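Local coordinates for protein GH3 beta-N-acetylglucosaminidase (Paenibacillaceae, PDB 6K5J) that hydrolyses terminal beta-linked N-acetylglucosamine residues as a bacterial family 3 glycoside hydrolase, probably acting on chitin-derived or related sugars, at residues G18-L28 / H42-L53; P77-E85 / L125-A135. All coordinates share one frame; numbering follows the deposited sequence.

Contact 1 of 2, residues G18-L28 / H42-L53; sequences GQLVMAGFNGL and HVGGIIYFRRNL. With NAG (2-acetamido-2-deoxy-beta-D-glucopyranose), chain B.
The ring of F25 carries the side-chain amide of N52 on one face and I46 at its edge. N52 ND2 stands 3.5 Å above the ring plane, offset toward the rim, and I46 CG2 lies near that plane, 3.7 Å from F25 CE1. Ring and amide planes are 39° apart, so the amide leans over the ring rather than stacking flat. Its two N-H groups are spent on backbone: N52 ND2 reaches both F25 O and G27 O at 2.9 Å, each close to the amide plane. The guanidinium of R51 has F49 CB over one face and F25 O near its edge, with R51 NE 2.8 Å from F25 O. R51 NE and N52 ND2 approach this oxygen from opposite faces of its carbonyl plane. R51 gets there because CG sits between the backbone N and carbonyl carbon (chi1 60°) and the chain then runs straight; its NH1 and NH2 go on to H300 and S299. On the other end of the amide, N52 OD1 accepts F49 N through a lone pair at 2.9 Å. An alanine at N52 is likely to leave G27 O and F49 N without their amide partners and one face of F25 less covered. Upstream, A23 binds G45 O through its N and I47 N through its O, while M22 lays its thioether against I47 CB, its CE occupying the space a side chain on G45 would need. Strands 21-23 and 45-47, parallel neighbours linked through helix 32-39, form a beta-alpha-beta unit, the building block of the TIM-type barrel.

Contact 2 of 2, residues P77-E85 / L125-A135; sequences PLLISIDQE and LRALGINMNFA. With NAG (2-acetamido-2-deoxy-beta-D-glucopyranose), chain B.
N131 and N133 each press a side-chain amide against the backbone of 77-85, and between them the packing is tight. N131 OD1 takes I80 N at 2.9 Å in a nearly straight bond, and its ND2 donates to L78 O. N133 grips a single residue: its OD1 accepts Q84 N on a lone pair, and its ND2 gives a 2.9 Å bond to Q84 O. Midway, F134 N meets I82 O at 2.8 Å, and S81 OG, turned away from its own backbone N (chi1 -162°), sits 3.3 Å above the centre of the F134 ring, whose edge meets D83 OD1. That same oxygen accepts NAG O4 at 2.6 Å, so F134 borders the carboxylate that holds the sugar. The looser side is made of van der Waals contacts: I80 CD1 lies 3.9 Å from the carbonyl oxygen G129 O, on a partly exposed glycine, and I80 CG2 4.1 Å from I130 CG1. G129, at positive phi, closes helix 111-127 in a Schellman motif. Around this, strand 79-81 pairs with 45-47, N131 bonds to A178 by its backbone, and helix 56-72 meets I80 and N131 through Q67.

How the contacts relate
Contact 1 closes along the chain before contact 2 opens, and their centres lie 11 Å apart on the same side of the chain's centre. Strands 45-47 and 79-81 are neighbours in one parallel sheet, joined where I46 N and O probably bond L79 O and S81 N, with Y48 packing on I80. Contact 2 then sets strand 79-81 beside strand 132-133, which pairs with 178-184 and so begins the next group of parallel strands. Taken together the two contacts illustrate how successive strands of a TIM-type barrel, all within the family 3 N-terminal domain, bring their C-terminal ends to one place: F49 and D83 both reach the N-acetylglucosamine there.

Contact 1 of 2, residues G18-L28 / H42-L53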
loop_
_atom_site.group_PDB
_atom_site.type_symbol
_atom_site.label_atom_id
_atom_site.label_comp_id
_atom_site.label_asym_id
_atom_site.label_seq_id
_atom_site.Cartn_x
_atom_site.Cartn_y
_atom_site.Cartn_z
ATOM N N GLY A 18 -4.935 -18.603 19.483
ATOM C CA GLY A 18 -5.727 -18.052 18.393
ATOM C C GLY A 18 -5.625 -16.540 18.276
ATOM O O GLY A 18 -5.662 -15.998 17.165
ATOM N N GLN A 19 -5.491 -15.841 19.411
ATOM C CA GLN A 19 -5.345 -14.386 19.382
ATOM C C GLN A 19 -4.146 -13.949 18.552
ATOM O O GLN A 19 -4.138 -12.836 18.015
ATOM C CB GLN A 19 -5.207 -13.833 20.801
ATOM C CG GLN A 19 -6.515 -13.701 21.543
ATOM C CD GLN A 19 -7.494 -12.786 20.831
ATOM O OE1 GLN A 19 -7.273 -11.575 20.724
ATOM N NE2 GLN A 19 -8.579 -13.366 20.329
ATOM N N LEU A 20 -3.129 -14.803 18.439
ATOM C CA LEU A 20 -1.891 -14.469 17.746
ATOM C C LEU A 20 -1.979 -14.601 16.229
ATOM O O LEU A 20 -0.967 -14.386 15.554
ATOM C CB LEU A 20 -0.761 -15.359 18.254
ATOM C CG LEU A 20 -0.647 -15.505 19.775
ATOM C CD1 LEU A 20 0.543 -16.371 20.118
ATOM C CD2 LEU A 20 -0.524 -14.139 20.419
ATOM N N VAL A 21 -3.136 -14.931 15.669
ATOM C CA VAL A 21 -3.240 -15.187 14.233
ATOM C C VAL A 21 -4.285 -14.264 13.620
ATOM O O VAL A 21 -5.376 -14.093 14.172
ATOM C CB VAL A 21 -3.575 -16.662 13.954
ATOM C CG1 VAL A 21 -3.800 -16.887 12.455
ATOM C CG2 VAL A 21 -2.454 -17.552 14.499
ATOM N N MET A 22 -3.942 -13.662 12.485
ATOM C CA MET A 22 -4.893 -12.938 11.652
ATOM C C MET A 22 -4.999 -13.663 10.320
ATOM O O MET A 22 -3.975 -13.953 9.685
ATOM C CB MET A 22 -4.457 -11.484 11.431
ATOM C CG MET A 22 -5.375 -10.723 10.469
ATOM S SD MET A 22 -4.951 -8.971 10.411
ATOM C CE MET A 22 -5.901 -8.313 11.798
ATOM N N ALA A 23 -6.230 -13.959 9.901
ATOM C CA ALA A 23 -6.459 -14.800 8.733
ATOM C C ALA A 23 -7.381 -14.102 7.751
ATOM O O ALA A 23 -8.231 -13.295 8.134
ATOM C CB ALA A 23 -7.073 -16.158 9.114
ATOM N N GLY A 24 -7.214 -14.434 6.470
ATOM C CA GLY A 24 -8.168 -14.042 5.459
ATOM C C GLY A 24 -9.083 -15.196 5.094
ATOM O O GLY A 24 -8.919 -16.322 5.552
ATOM N N PHE A 25 -10.068 -14.884 4.255
ATOM C CA PHE A 25 -11.051 -15.866 3.836
ATOM C C PHE A 25 -11.688 -15.352 2.556
ATOM O O PHE A 25 -11.539 -14.183 2.183
ATOM C CB PHE A 25 -12.121 -16.104 4.914
ATOM C CG PHE A 25 -13.080 -14.958 5.054
ATOM C CD1 PHE A 25 -12.726 -13.835 5.783
ATOM C CD2 PHE A 25 -14.314 -14.979 4.404
ATOM C CE1 PHE A 25 -13.593 -12.761 5.888
ATOM C CE2 PHE A 25 -15.190 -13.902 4.501
ATOM C CZ PHE A 25 -14.835 -12.800 5.241
ATOM N N ASN A 26 -12.415 -16.232 1.886
ATOM C CA ASN A 26 -13.146 -15.841 0.691
ATOM C C ASN A 26 -14.627 -15.691 1.024
ATOM O O ASN A 26 -15.254 -16.630 1.514
ATOM C CB ASN A 26 -12.963 -16.861 -0.431
ATOM C CG ASN A 26 -13.611 -16.401 -1.717
ATOM O OD1 ASN A 26 -13.612 -15.201 -2.023
ATOM N ND2 ASN A 26 -14.180 -17.340 -2.475
ATOM N N GLY A 27 -15.192 -14.527 0.718
ATOM C CA GLY A 27 -16.614 -14.335 0.918
ATOM C C GLY A 27 -17.030 -12.880 0.980
ATOM O O GLY A 27 -16.311 -12.042 1.533
ATOM N N LEU A 28 -18.190 -12.574 0.392
ATOM C CA LEU A 28 -18.890 -11.317 0.636
ATOM C C LEU A 28 -19.748 -11.370 1.891
ATOM O O LEU A 28 -20.098 -10.316 2.432
ATOM C CB LEU A 28 -19.776 -10.970 -0.561
ATOM C CG LEU A 28 -19.022 -10.816 -1.880
ATOM C CD1 LEU A 28 -20.011 -10.693 -3.049
ATOM C CD2 LEU A 28 -18.080 -9.614 -1.833
ATOM N N HIS A 42 -10.495 -19.715 17.247
ATOM C CA HIS A 42 -10.411 -18.548 18.127
ATOM C C HIS A 42 -9.477 -17.475 17.566
ATOM O O HIS A 42 -8.760 -16.806 18.318
ATOM C CB HIS A 42 -9.971 -18.949 19.545
ATOM C CG HIS A 42 -10.701 -20.135 20.104
ATOM N ND1 HIS A 42 -12.013 -20.070 20.528
ATOM C CD2 HIS A 42 -10.301 -21.412 20.317
ATOM C CE1 HIS A 42 -12.389 -21.256 20.976
ATOM N NE2 HIS A 42 -11.369 -22.087 20.863
ATOM N N VAL A 43 -9.476 -17.298 16.239
ATOM C CA VAL A 43 -8.548 -16.339 15.645
ATOM C C VAL A 43 -8.794 -14.941 16.211
ATOM O O VAL A 43 -9.918 -14.566 16.566
ATOM C CB VAL A 43 -8.618 -16.292 14.108
ATOM C CG1 VAL A 43 -8.087 -17.593 13.498
ATOM C CG2 VAL A 43 -10.049 -15.954 13.635
ATOM N N GLY A 44 -7.725 -14.159 16.280
ATOM C CA GLY A 44 -7.801 -12.828 16.854
ATOM C C GLY A 44 -8.163 -11.767 15.840
ATOM O O GLY A 44 -8.641 -10.687 16.207
ATOM N N GLY A 45 -7.955 -12.060 14.559
ATOM C CA GLY A 45 -8.121 -11.041 13.537
ATOM C C GLY A 45 -8.491 -11.620 12.187
ATOM O O GLY A 45 -8.250 -12.796 11.897
ATOM N N ILE A 46 -9.071 -10.749 11.360
ATOM C CA ILE A 46 -9.439 -11.023 9.976
ATOM C C ILE A 46 -8.804 -9.945 9.111
ATOM O O ILE A 46 -8.815 -8.769 9.485
ATOM C CB ILE A 46 -10.972 -11.015 9.783
ATOM C CG1 ILE A 46 -11.640 -12.098 10.629
ATOM C CG2 ILE A 46 -11.349 -11.143 8.287
ATOM C CD1 ILE A 46 -11.375 -13.521 10.117
ATOM N N ILE A 47 -8.244 -10.329 7.965
ATOM C CA ILE A 47 -7.787 -9.367 6.964
ATOM C C ILE A 47 -8.656 -9.510 5.717
ATOM O O ILE A 47 -8.905 -10.628 5.246
ATOM C CB ILE A 47 -6.292 -9.543 6.624
ATOM C CG1 ILE A 47 -5.896 -8.570 5.497
ATOM C CG2 ILE A 47 -5.967 -11.001 6.264
ATOM C CD1 ILE A 47 -4.400 -8.385 5.310
ATOM N N TYR A 48 -9.116 -8.376 5.187
ATOM C CA TYR A 48 -9.913 -8.318 3.966
ATOM C C TYR A 48 -9.021 -8.134 2.737
ATOM O O TYR A 48 -8.020 -7.409 2.778
ATOM C CB TYR A 48 -10.897 -7.147 4.008
ATOM C CG TYR A 48 -12.093 -7.272 4.933
ATOM C CD1 TYR A 48 -12.621 -8.514 5.284
ATOM C CD2 TYR A 48 -12.722 -6.127 5.424
ATOM C CE1 TYR A 48 -13.746 -8.610 6.110
ATOM C CE2 TYR A 48 -13.838 -6.213 6.247
ATOM C CZ TYR A 48 -14.338 -7.458 6.592
ATOM O OH TYR A 48 -15.447 -7.541 7.401
ATOM N N PHE A 49 -9.434 -8.751 1.627
ATOM C CA PHE A 49 -8.904 -8.467 0.294
ATOM C C PHE A 49 -10.057 -8.101 -0.641
ATOM O O PHE A 49 -11.212 -8.059 -0.228
ATOM C CB PHE A 49 -8.071 -9.650 -0.215
ATOM C CG PHE A 49 -6.782 -9.808 0.543
ATOM C CD1 PHE A 49 -6.756 -10.508 1.743
ATOM C CD2 PHE A 49 -5.625 -9.175 0.110
ATOM C CE1 PHE A 49 -5.583 -10.620 2.480
ATOM C CE2 PHE A 49 -4.442 -9.276 0.840
ATOM C CZ PHE A 49 -4.423 -10.003 2.026
ATOM N N ARG A 50 -9.717 -7.794 -1.902
ATOM C CA ARG A 50 -10.716 -7.372 -2.889
ATOM C C ARG A 50 -11.890 -8.354 -2.969
ATOM O O ARG A 50 -13.042 -7.946 -3.163
ATOM C CB ARG A 50 -10.038 -7.209 -4.263
ATOM C CG ARG A 50 -10.946 -6.699 -5.387
ATOM C CD ARG A 50 -10.115 -6.182 -6.597
ATOM N NE ARG A 50 -9.177 -5.140 -6.186
ATOM C CZ ARG A 50 -9.451 -3.836 -6.168
ATOM N NH1 ARG A 50 -10.632 -3.389 -6.566
ATOM N NH2 ARG A 50 -8.541 -2.971 -5.754
ATOM N N ARG A 51 -11.613 -9.653 -2.807
ATOM C CA ARG A 51 -12.646 -10.690 -2.861
ATOM C C ARG A 51 -13.719 -10.517 -1.788
ATOM O O ARG A 51 -14.828 -11.037 -1.954
ATOM C CB ARG A 51 -12.011 -12.075 -2.714
ATOM C CG ARG A 51 -11.257 -12.232 -1.376
ATOM C CD ARG A 51 -10.483 -13.551 -1.243
ATOM N NE ARG A 51 -9.795 -13.597 0.052
ATOM C CZ ARG A 51 -8.486 -13.775 0.220
ATOM N NH1 ARG A 51 -7.685 -13.967 -0.824
ATOM N NH2 ARG A 51 -7.982 -13.775 1.453
ATOM N N ASN A 52 -13.426 -9.805 -0.700
ATOM C CA ASN A 52 -14.406 -9.567 0.358
ATOM C C ASN A 52 -15.136 -8.244 0.211
ATOM O O ASN A 52 -15.988 -7.939 1.048
ATOM C CB ASN A 52 -13.739 -9.586 1.743
ATOM C CG ASN A 52 -12.836 -10.782 1.947
ATOM O OD1 ASN A 52 -11.605 -10.645 2.016
ATOM N ND2 ASN A 52 -13.439 -11.967 2.067
ATOM N N LEU A 53 -14.808 -7.433 -0.796
ATOM C CA LEU A 53 -15.181 -6.018 -0.791
ATOM C C LEU A 53 -15.893 -5.674 -2.097
ATOM O O LEU A 53 -15.251 -5.368 -3.104
ATOM C CB LEU A 53 -13.942 -5.137 -0.576
ATOM C CG LEU A 53 -13.071 -5.555 0.624
ATOM C CD1 LEU A 53 -11.733 -4.800 0.623
ATOM C CD2 LEU A 53 -13.827 -5.315 1.953
HETATM C C1 NAG B . 2.471 -8.363 1.886
HETATM C C2 NAG B . 2.857 -6.867 1.762
HETATM C C3 NAG B . 2.261 -6.038 2.914
HETATM C C4 NAG B . 0.781 -6.340 3.110
HETATM C C5 NAG B . 0.599 -7.837 3.295
HETATM C C6 NAG B . -0.839 -8.259 3.498
HETATM C C7 NAG B . 4.984 -6.003 0.854
HETATM C C8 NAG B . 6.479 -5.976 1.027
HETATM N N2 NAG B . 4.307 -6.733 1.746
HETATM O O1 NAG B . 2.781 -8.988 0.686
HETATM O O3 NAG B . 2.431 -4.648 2.651
HETATM O O4 NAG B . 0.285 -5.651 4.252
HETATM O O5 NAG B . 1.061 -8.491 2.110
HETATM O O6 NAG B . -1.598 -8.108 2.305
HETATM O O7 NAG B . 4.419 -5.374 -0.038
HETATM O O HOH W 1 -10.530 -12.350 18.587
HETATM O O HOH W 2 -8.877 -16.056 20.857
HETATM O O HOH W 3 -9.605 -12.214 3.214
#

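Contact 2 of 2, residues P77-E85 / L125-A135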
loop_
_atom_site.group_PDB
_atom_site.type_symbol
_atom_site.label_atom_id
_atom_site.label_comp_id
_atom_site.label_asym_id
_atom_site.label_seq_id
_atom_site.Cartn_x
_atom_site.Cartn_y
_atom_site.Cartn_z
ATOM N N PRO A 77 -13.602 -9.937 20.743
ATOM C CA PRO A 77 -13.890 -9.185 19.511
ATOM C C PRO A 77 -12.679 -9.144 18.589
ATOM O O PRO A 77 -11.532 -9.230 19.032
ATOM C CB PRO A 77 -14.245 -7.781 20.018
ATOM C CG PRO A 77 -14.726 -7.997 21.417
ATOM C CD PRO A 77 -13.925 -9.159 21.954
ATOM N N LEU A 78 -12.949 -9.011 17.291
ATOM C CA LEU A 78 -11.922 -9.182 16.267
ATOM C C LEU A 78 -11.277 -7.865 15.853
ATOM O O LEU A 78 -11.949 -6.838 15.716
ATOM C CB LEU A 78 -12.526 -9.824 15.019
ATOM C CG LEU A 78 -13.108 -11.228 15.152
ATOM C CD1 LEU A 78 -13.997 -11.507 13.954
ATOM C CD2 LEU A 78 -11.972 -12.237 15.230
ATOM N N LEU A 79 -9.969 -7.915 15.608
ATOM C CA LEU A 79 -9.360 -6.947 14.707
ATOM C C LEU A 79 -9.740 -7.293 13.268
ATOM O O LEU A 79 -9.729 -8.459 12.868
ATOM C CB LEU A 79 -7.834 -6.937 14.872
ATOM C CG LEU A 79 -7.320 -6.334 16.186
ATOM C CD1 LEU A 79 -5.853 -6.721 16.423
ATOM C CD2 LEU A 79 -7.499 -4.813 16.176
ATOM N N ILE A 80 -10.081 -6.273 12.486
ATOM C CA ILE A 80 -10.437 -6.441 11.084
ATOM C C ILE A 80 -9.592 -5.444 10.301
ATOM O O ILE A 80 -9.753 -4.225 10.457
ATOM C CB ILE A 80 -11.939 -6.236 10.840
ATOM C CG1 ILE A 80 -12.739 -7.318 11.590
ATOM C CG2 ILE A 80 -12.272 -6.289 9.350
ATOM C CD1 ILE A 80 -14.251 -7.249 11.400
ATOM N N SER A 81 -8.674 -5.957 9.485
ATOM C CA SER A 81 -7.671 -5.141 8.814
ATOM C C SER A 81 -7.810 -5.246 7.295
ATOM O O SER A 81 -8.673 -5.961 6.776
ATOM C CB SER A 81 -6.261 -5.543 9.245
ATOM O OG SER A 81 -5.341 -4.491 8.922
ATOM N N ILE A 82 -6.922 -4.548 6.601
ATOM C CA ILE A 82 -7.013 -4.338 5.158
ATOM C C ILE A 82 -5.734 -3.638 4.721
ATOM O O ILE A 82 -5.058 -3.009 5.540
ATOM C CB ILE A 82 -8.283 -3.485 4.834
ATOM C CG1 ILE A 82 -8.568 -3.435 3.329
ATOM C CG2 ILE A 82 -8.147 -2.050 5.399
ATOM C CD1 ILE A 82 -9.903 -2.785 2.994
ATOM N N ASP A 83 -5.374 -3.765 3.438
ATOM C CA ASP A 83 -4.269 -2.978 2.864
ATOM C C ASP A 83 -4.833 -1.787 2.088
ATOM O O ASP A 83 -4.821 -1.751 0.861
ATOM C CB ASP A 83 -3.406 -3.829 1.936
ATOM C CG ASP A 83 -2.757 -4.978 2.635
ATOM O OD1 ASP A 83 -2.106 -4.742 3.679
ATOM O OD2 ASP A 83 -2.894 -6.113 2.127
ATOM N N GLN A 84 -5.345 -0.809 2.825
ATOM C CA GLN A 84 -5.900 0.398 2.206
ATOM C C GLN A 84 -4.907 1.553 2.371
ATOM O O GLN A 84 -5.095 2.486 3.155
ATOM C CB GLN A 84 -7.279 0.709 2.801
ATOM C CG GLN A 84 -8.111 1.695 1.992
ATOM C CD GLN A 84 -8.832 1.060 0.806
ATOM O OE1 GLN A 84 -8.435 0.010 0.292
ATOM N NE2 GLN A 84 -9.893 1.710 0.357
ATOM N N GLU A 85 -3.814 1.464 1.592
ATOM C CA GLU A 85 -2.723 2.431 1.700
ATOM C C GLU A 85 -3.081 3.764 1.057
ATOM O O GLU A 85 -2.650 4.816 1.541
ATOM C CB GLU A 85 -1.438 1.869 1.057
ATOM C CG GLU A 85 -0.957 0.566 1.701
ATOM C CD GLU A 85 0.239 -0.072 1.002
ATOM O OE1 GLU A 85 0.966 0.642 0.270
ATOM O OE2 GLU A 85 0.453 -1.295 1.198
ATOM N N LEU A 125 -13.144 3.574 6.433
ATOM C CA LEU A 125 -12.933 2.198 6.877
ATOM C C LEU A 125 -13.729 1.911 8.143
ATOM O O LEU A 125 -14.396 0.873 8.251
ATOM C CB LEU A 125 -11.448 1.924 7.117
ATOM C CG LEU A 125 -10.506 1.851 5.909
ATOM C CD1 LEU A 125 -9.070 1.560 6.365
ATOM C CD2 LEU A 125 -10.974 0.820 4.886
ATOM N N ARG A 126 -13.664 2.819 9.120
ATOM C CA ARG A 126 -14.349 2.584 10.390
ATOM C C ARG A 126 -15.857 2.485 10.190
ATOM O O ARG A 126 -16.528 1.670 10.839
ATOM C CB ARG A 126 -14.004 3.690 11.388
ATOM C CG ARG A 126 -14.373 3.375 12.843
ATOM C CD ARG A 126 -13.675 2.108 13.343
ATOM N NE ARG A 126 -14.431 1.457 14.415
ATOM C CZ ARG A 126 -13.978 1.254 15.653
ATOM N NH1 ARG A 126 -12.756 1.631 15.998
ATOM N NH2 ARG A 126 -14.758 0.665 16.554
ATOM N N ALA A 127 -16.402 3.286 9.271
ATOM C CA ALA A 127 -17.818 3.182 8.929
ATOM C C ALA A 127 -18.167 1.817 8.357
ATOM O O ALA A 127 -19.334 1.409 8.420
ATOM C CB ALA A 127 -18.198 4.281 7.937
ATOM N N LEU A 128 -17.185 1.088 7.817
ATOM C CA LEU A 128 -17.416 -0.246 7.291
ATOM C C LEU A 128 -17.102 -1.343 8.304
ATOM O O LEU A 128 -17.096 -2.522 7.938
ATOM C CB LEU A 128 -16.587 -0.461 6.021
ATOM C CG LEU A 128 -16.770 0.575 4.912
ATOM C CD1 LEU A 128 -15.985 0.157 3.670
ATOM C CD2 LEU A 128 -18.235 0.767 4.563
ATOM N N GLY A 129 -16.838 -0.990 9.563
ATOM C CA GLY A 129 -16.493 -1.985 10.558
ATOM C C GLY A 129 -15.049 -2.432 10.524
ATOM O O GLY A 129 -14.687 -3.387 11.227
ATOM N N ILE A 130 -14.218 -1.783 9.724
ATOM C CA ILE A 130 -12.786 -2.069 9.669
ATOM C C ILE A 130 -12.084 -1.184 10.694
ATOM O O ILE A 130 -12.247 0.042 10.685
ATOM C CB ILE A 130 -12.243 -1.826 8.249
ATOM C CG1 ILE A 130 -12.907 -2.795 7.269
ATOM C CG2 ILE A 130 -10.724 -1.937 8.212
ATOM C CD1 ILE A 130 -12.883 -2.321 5.815
ATOM N N ASN A 131 -11.298 -1.795 11.576
ATOM C CA ASN A 131 -10.725 -1.078 12.710
ATOM C C ASN A 131 -9.203 -1.118 12.718
ATOM O O ASN A 131 -8.586 -0.680 13.693
ATOM C CB ASN A 131 -11.286 -1.628 14.031
ATOM C CG ASN A 131 -11.121 -3.133 14.156
ATOM O OD1 ASN A 131 -10.075 -3.678 13.823
ATOM N ND2 ASN A 131 -12.158 -3.811 14.647
ATOM N N MET A 132 -8.589 -1.613 11.650
ATOM C CA MET A 132 -7.142 -1.689 11.531
ATOM C C MET A 132 -6.789 -1.518 10.060
ATOM O O MET A 132 -7.549 -1.923 9.175
ATOM C CB MET A 132 -6.604 -3.025 12.074
ATOM C CG MET A 132 -5.077 -3.112 12.186
ATOM S SD MET A 132 -4.595 -4.662 13.005
ATOM C CE MET A 132 -2.919 -4.272 13.517
ATOM N N ASN A 133 -5.645 -0.889 9.803
ATOM C CA ASN A 133 -5.176 -0.694 8.433
ATOM C C ASN A 133 -3.702 -1.044 8.404
ATOM O O ASN A 133 -2.950 -0.636 9.294
ATOM C CB ASN A 133 -5.403 0.761 7.958
ATOM C CG ASN A 133 -5.259 0.936 6.439
ATOM O OD1 ASN A 133 -5.178 -0.035 5.691
ATOM N ND2 ASN A 133 -5.260 2.193 5.988
ATOM N N PHE A 134 -3.287 -1.807 7.400
ATOM C CA PHE A 134 -1.861 -2.073 7.239
ATOM C C PHE A 134 -1.245 -0.928 6.439
ATOM O O PHE A 134 -0.891 -1.043 5.264
ATOM C CB PHE A 134 -1.639 -3.442 6.616
ATOM C CG PHE A 134 -1.952 -4.572 7.555
ATOM C CD1 PHE A 134 -1.785 -4.403 8.925
ATOM C CD2 PHE A 134 -2.410 -5.784 7.088
ATOM C CE1 PHE A 134 -2.056 -5.433 9.815
ATOM C CE2 PHE A 134 -2.692 -6.825 7.976
ATOM C CZ PHE A 134 -2.512 -6.636 9.341
ATOM N N ALA A 135 -1.127 0.199 7.130
ATOM C CA ALA A 135 -0.669 1.462 6.576
ATOM C C ALA A 135 -0.391 2.403 7.742
ATOM O O ALA A 135 -0.973 2.234 8.817
ATOM C CB ALA A 135 -1.716 2.067 5.625
HETATM C C1 NAG B . 2.471 -8.363 1.886
HETATM C C2 NAG B . 2.857 -6.867 1.762
HETATM C C3 NAG B . 2.261 -6.038 2.914
HETATM C C4 NAG B . 0.781 -6.340 3.110
HETATM C C5 NAG B . 0.599 -7.837 3.295
HETATM C C6 NAG B . -0.839 -8.259 3.498
HETATM C C7 NAG B . 4.984 -6.003 0.854
HETATM C C8 NAG B . 6.479 -5.976 1.027
HETATM N N2 NAG B . 4.307 -6.733 1.746
HETATM O O1 NAG B . 2.781 -8.988 0.686
HETATM O O3 NAG B . 2.431 -4.648 2.651
HETATM O O4 NAG B . 0.285 -5.651 4.252
HETATM O O5 NAG B . 1.061 -8.491 2.110
HETATM O O6 NAG B . -1.598 -8.108 2.305
HETATM O O7 NAG B . 4.419 -5.374 -0.038
#